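Local coordinates for protein STU0660 (Streptococcus thermophilus, PDB 3ZTH) that is a large Csn2 protein of CRISPR-mediated bacterial immunity that binds magnesium ions and probably binds DNA, at residues 176-181 with 212-217; 321-324 with 329-332. All blocks are in the same frame, centred on the assembly; numbering follows the deposited sequence.

Contact 1 (176-181 with 212-217)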
loop_
_atom_site.group_PDB
_atom_site.type_symbol
_atom_site.label_atom_id
_atom_site.label_comp_id
_atom_site.label_asym_id
_atom_site.label_seq_id
_atom_site.Cartn_x
_atom_site.Cartn_y
_atom_site.Cartn_z
ATOM N N SER A 176 22.160 11.761 28.979
ATOM C CA SER A 176 21.620 12.575 30.058
ATOM C C SER A 176 20.525 13.524 29.540
ATOM O O SER A 176 20.697 14.190 28.512
ATOM C CB SER A 176 22.762 13.366 30.694
ATOM O OG SER A 176 22.285 14.552 31.292
ATOM N N ASN A 177 19.404 13.593 30.250
ATOM C CA ASN A 177 18.308 14.446 29.808
ATOM C C ASN A 177 18.731 15.877 29.484
ATOM O O ASN A 177 18.343 16.411 28.446
ATOM C CB ASN A 177 17.169 14.435 30.838
ATOM C CG ASN A 177 16.390 13.127 30.826
ATOM O OD1 ASN A 177 16.625 12.271 29.980
ATOM N ND2 ASN A 177 15.459 12.972 31.756
ATOM N N ILE A 178 19.529 16.497 30.354
ATOM C CA ILE A 178 19.981 17.863 30.105
ATOM C C ILE A 178 20.820 17.888 28.821
ATOM O O ILE A 178 20.759 18.849 28.056
ATOM C CB ILE A 178 20.797 18.429 31.314
ATOM C CG1 ILE A 178 21.156 19.899 31.087
ATOM C CG2 ILE A 178 22.071 17.641 31.505
ATOM C CD1 ILE A 178 19.974 20.799 30.806
ATOM N N ASP A 179 21.586 16.824 28.568
ATOM C CA ASP A 179 22.392 16.767 27.345
ATOM C C ASP A 179 21.496 16.663 26.123
ATOM O O ASP A 179 21.815 17.218 25.065
ATOM C CB ASP A 179 23.351 15.575 27.344
ATOM C CG ASP A 179 24.499 15.740 28.324
ATOM O OD1 ASP A 179 25.114 16.829 28.361
ATOM O OD2 ASP A 179 24.793 14.768 29.050
ATOM N N LYS A 180 20.386 15.936 26.263
ATOM C CA LYS A 180 19.443 15.780 25.161
ATOM C C LYS A 180 18.977 17.156 24.694
ATOM O O LYS A 180 18.967 17.463 23.493
ATOM C CB LYS A 180 18.227 14.966 25.598
ATOM C CG LYS A 180 18.425 13.462 25.617
ATOM C CD LYS A 180 17.067 12.773 25.779
ATOM C CE LYS A 180 16.880 12.120 27.142
ATOM N NZ LYS A 180 17.490 10.768 27.210
ATOM N N LEU A 181 18.612 17.988 25.660
ATOM C CA LEU A 181 18.134 19.329 25.369
ATOM C C LEU A 181 19.256 20.189 24.792
ATOM O O LEU A 181 19.058 20.906 23.803
ATOM C CB LEU A 181 17.571 19.956 26.649
ATOM C CG LEU A 181 16.336 19.253 27.244
ATOM C CD1 LEU A 181 16.077 19.772 28.642
ATOM C CD2 LEU A 181 15.116 19.470 26.345
ATOM N N GLU A 212 15.830 20.923 39.140
ATOM C CA GLU A 212 15.673 22.366 39.045
ATOM C C GLU A 212 16.998 22.987 38.592
ATOM O O GLU A 212 17.007 23.975 37.868
ATOM C CB GLU A 212 15.230 22.941 40.399
ATOM C CG GLU A 212 13.717 22.878 40.627
ATOM C CD GLU A 212 13.314 23.149 42.068
ATOM O OE1 GLU A 212 13.860 24.095 42.681
ATOM O OE2 GLU A 212 12.437 22.420 42.583
ATOM N N GLU A 213 18.115 22.393 39.004
ATOM C CA GLU A 213 19.428 22.902 38.618
ATOM C C GLU A 213 19.677 22.753 37.115
ATOM O O GLU A 213 20.156 23.686 36.462
ATOM C CB GLU A 213 20.536 22.168 39.372
ATOM C CG GLU A 213 20.588 22.429 40.867
ATOM C CD GLU A 213 19.336 21.969 41.595
ATOM O OE1 GLU A 213 18.830 20.864 41.282
ATOM O OE2 GLU A 213 18.870 22.714 42.490
ATOM N N SER A 214 19.372 21.580 36.569
ATOM C CA SER A 214 19.576 21.359 35.142
ATOM C C SER A 214 18.700 22.301 34.331
ATOM O O SER A 214 19.152 22.904 33.355
ATOM C CB SER A 214 19.263 19.905 34.759
ATOM O OG SER A 214 20.294 19.020 35.176
ATOM N N TYR A 215 17.448 22.441 34.747
ATOM C CA TYR A 215 16.524 23.303 34.036
ATOM C C TYR A 215 17.070 24.728 33.907
ATOM O O TYR A 215 16.937 25.371 32.862
ATOM C CB TYR A 215 15.169 23.309 34.736
ATOM C CG TYR A 215 14.134 24.041 33.928
ATOM C CD1 TYR A 215 13.404 23.377 32.942
ATOM C CD2 TYR A 215 13.936 25.413 34.087
ATOM C CE1 TYR A 215 12.510 24.056 32.137
ATOM C CE2 TYR A 215 13.036 26.104 33.281
ATOM C CZ TYR A 215 12.328 25.416 32.308
ATOM O OH TYR A 215 11.426 26.079 31.513
ATOM N N THR A 216 17.685 25.214 34.977
ATOM C CA THR A 216 18.281 26.542 34.992
ATOM C C THR A 216 19.344 26.635 33.872
ATOM O O THR A 216 19.467 27.656 33.192
ATOM C CB THR A 216 18.921 26.792 36.374
ATOM O OG1 THR A 216 17.889 26.796 37.367
ATOM C CG2 THR A 216 19.681 28.111 36.416
ATOM N N ILE A 217 20.106 25.563 33.683
ATOM C CA ILE A 217 21.118 25.533 32.638
ATOM C C ILE A 217 20.432 25.625 31.267
ATOM O O ILE A 217 20.848 26.394 30.387
ATOM C CB ILE A 217 21.953 24.226 32.719
ATOM C CG1 ILE A 217 22.827 24.259 33.975
ATOM C CG2 ILE A 217 22.798 24.053 31.459
ATOM C CD1 ILE A 217 23.636 22.985 34.203
#
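The flat group at the centre of this contact is the backbone carbonyl of Ser214. Ile178 CD1 stands above its plane, beyond the oxygen, 3.4 Å from Ser214 O and 4.0 Å from Ser214 C. The contact joins the first turns of two helices, 177-192 and 212-228, in the P-loop NTPase-like core. Helix 212-228 is the crossover of a beta-alpha-beta unit between the parallel strands 199-204 and 232-237. Ser176 is the N-cap of the other helix.

Ile178 carries the contact with two parts of its side chain. CG1 stands anti to the backbone N (chi1 -175°), and the turn at chi2 (55°) then brings CD1 to the Ser214 carbonyl. The branch point stays closer to home: Ile178 CB faces Ser214 OG at 3.9 Å. Ser214 thus meets the isoleucine with its side chain and its backbone. One turn on, Ile217 CG2 adds a loose apolar touch to Ile178 CD1 at 4.4 Å. Phe218 of the same helix also packs on Ile178.

Asn177 ND2 links the start of helix 177-192 to Phe209 O, in the loop leading into helix 212-228, by a hydrogen bond. A second subunit covers part of this region. Its Arg306 bonds to Thr216 OG1, and its Glu29 packs on Ser214. Glu212 is a magnesium ligand in a structure of this protein, but no ion is bound to it in this chain. Its carbonyl oxygen takes two bonds from opposite faces: Thr216 N at 3.2 Å, and Thr216 OG1 at 3.0 Å, tilted 25° from the carbonyl plane.

Contact 2 (321-324 with 329-332)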
loop_
_atom_site.group_PDB
_atom_site.type_symbol
_atom_site.label_atom_id
_atom_site.label_comp_id
_atom_site.label_asym_id
_atom_site.label_seq_id
_atom_site.Cartn_x
_atom_site.Cartn_y
_atom_site.Cartn_z
ATOM N N LEU A 321 -1.443 40.020 45.367
ATOM C CA LEU A 321 -1.445 39.894 43.915
ATOM C C LEU A 321 -2.835 39.581 43.405
ATOM O O LEU A 321 -3.308 40.211 42.450
ATOM C CB LEU A 321 -0.459 38.820 43.455
ATOM C CG LEU A 321 1.006 39.266 43.486
ATOM C CD1 LEU A 321 1.900 38.099 43.122
ATOM C CD2 LEU A 321 1.221 40.434 42.525
ATOM N N ASN A 322 -3.500 38.618 44.032
ATOM C CA ASN A 322 -4.851 38.281 43.607
ATOM C C ASN A 322 -5.718 39.531 43.598
ATOM O O ASN A 322 -6.443 39.788 42.641
ATOM C CB ASN A 322 -5.459 37.234 44.529
ATOM C CG ASN A 322 -5.432 35.859 43.923
ATOM O OD1 ASN A 322 -5.664 34.861 44.607
ATOM N ND2 ASN A 322 -5.151 35.792 42.622
ATOM N N GLN A 323 -5.628 40.314 44.664
ATOM C CA GLN A 323 -6.400 41.541 44.764
ATOM C C GLN A 323 -6.130 42.476 43.580
ATOM O O GLN A 323 -7.055 43.108 43.068
ATOM C CB GLN A 323 -6.087 42.251 46.084
ATOM C CG GLN A 323 -6.941 43.476 46.311
ATOM C CD GLN A 323 -6.840 44.031 47.717
ATOM O OE1 GLN A 323 -7.456 45.054 48.031
ATOM N NE2 GLN A 323 -6.069 43.363 48.576
ATOM N N LEU A 324 -4.873 42.557 43.139
ATOM C CA LEU A 324 -4.508 43.415 42.011
ATOM C C LEU A 324 -5.192 42.978 40.728
ATOM O O LEU A 324 -5.278 43.742 39.766
ATOM C CB LEU A 324 -2.997 43.416 41.786
ATOM C CG LEU A 324 -2.133 44.016 42.894
ATOM C CD1 LEU A 324 -0.740 44.209 42.341
ATOM C CD2 LEU A 324 -2.688 45.360 43.370
ATOM N N TYR A 329 -10.074 35.123 45.873
ATOM C CA TYR A 329 -9.442 34.109 46.715
ATOM C C TYR A 329 -8.403 34.650 47.693
ATOM O O TYR A 329 -7.627 35.550 47.364
ATOM C CB TYR A 329 -8.784 33.022 45.875
ATOM C CG TYR A 329 -8.219 31.922 46.736
ATOM C CD1 TYR A 329 -9.060 30.954 47.297
ATOM C CD2 TYR A 329 -6.856 31.876 47.040
ATOM C CE1 TYR A 329 -8.561 29.970 48.140
ATOM C CE2 TYR A 329 -6.342 30.891 47.886
ATOM C CZ TYR A 329 -7.200 29.943 48.432
ATOM O OH TYR A 329 -6.701 28.964 49.256
ATOM N N ARG A 330 -8.390 34.090 48.900
ATOM C CA ARG A 330 -7.437 34.510 49.917
ATOM C C ARG A 330 -7.013 33.360 50.815
ATOM O O ARG A 330 -7.838 32.573 51.280
ATOM C CB ARG A 330 -8.029 35.607 50.813
ATOM C CG ARG A 330 -8.377 36.908 50.121
ATOM C CD ARG A 330 -7.166 37.790 49.888
ATOM N NE ARG A 330 -7.566 39.045 49.256
ATOM C CZ ARG A 330 -8.064 39.137 48.026
ATOM N NH1 ARG A 330 -8.218 38.046 47.287
ATOM N NH2 ARG A 330 -8.421 40.316 47.535
ATOM N N ILE A 331 -5.715 33.272 51.053
ATOM C CA ILE A 331 -5.183 32.263 51.948
ATOM C C ILE A 331 -5.493 32.818 53.342
ATOM O O ILE A 331 -5.187 33.972 53.632
ATOM C CB ILE A 331 -3.659 32.114 51.737
ATOM C CG1 ILE A 331 -3.407 31.347 50.438
ATOM C CG2 ILE A 331 -3.012 31.427 52.931
ATOM C CD1 ILE A 331 -1.974 31.374 49.978
ATOM N N ARG A 332 -6.135 32.020 54.187
ATOM C CA ARG A 332 -6.472 32.470 55.534
ATOM C C ARG A 332 -5.422 32.028 56.548
ATOM O O ARG A 332 -4.886 30.920 56.472
ATOM C CB ARG A 332 -7.853 31.951 55.965
ATOM C CG ARG A 332 -9.055 32.785 55.497
ATOM C CD ARG A 332 -9.463 32.485 54.058
ATOM N NE ARG A 332 -10.706 33.168 53.691
ATOM C CZ ARG A 332 -11.262 33.140 52.479
ATOM N NH1 ARG A 332 -10.695 32.458 51.487
ATOM N NH2 ARG A 332 -12.394 33.798 52.258
#
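Tyr329 meets Asn322 of helix 312-324 as the chain turns back beside that helix. The Asn322 amide comes to the edge of the tyrosine ring, with the two planes nearly perpendicular (88°). The backbone also takes part: Tyr329 O is 3.9 Å from Asn322 CB. Beyond the contact, the tyrosine side chain packs on Met304 and Gln307.

Arg330 comes next, and the end of its side chain comes nearer to the helix than its base. The chain bends at chi2 (-80°) and curls back on the preceding residue. Arg330 NH1 donates to Tyr329 O at 2.6 Å. The oxygen lies in the guanidinium plane, but the donor stands well above the carbonyl plane. NH1 also bonds to Phe327 O in the connecting turn. The other branch, NH2, sits 3.4 Å from Gln323 CB and 3.7 Å from Gln323 CG. Gln323 runs extended past it, with amide and guanidinium planes 27° apart.

Ile331 turns to the body of the same helix, where Ser315 and Leu318 pack on it and Asn319 OD1 accepts from its backbone N. Arg332 folds back in turn: Arg330 CB lies 4.1 Å above the plane of its guanidinium group, displaced toward the rim.

Across the contact the packing of Arg330 is mainly against aliphatic carbons. Two backbone carbonyls, Tyr329 O and Phe327 O, hold its NH1 and pin the guanidinium group, with NH2 set against the Gln323 carbons.

Overall arrangement
The two contacts lie in series along the chain and do not touch. Their centres are 34 Å apart and their nearest atoms about 18 Å. Contact 1 belongs to the core around the six-stranded sheet. Contact 2 belongs to the C-terminal helical part, where helix 312-324 packs on helix 267-277. Neither forms the magnesium site of Gln26 and Asp240. The side chain of Ser214 in contact 1 is about 10 Å from a bound magnesium ion. The side chain of Tyr329 in contact 2 is about 13 Å from a bound magnesium ion. It is about 9 Å from the side chain of Gln26. Both contacts also border the second subunit, whose Gln26 packs on Glu212 of contact 1.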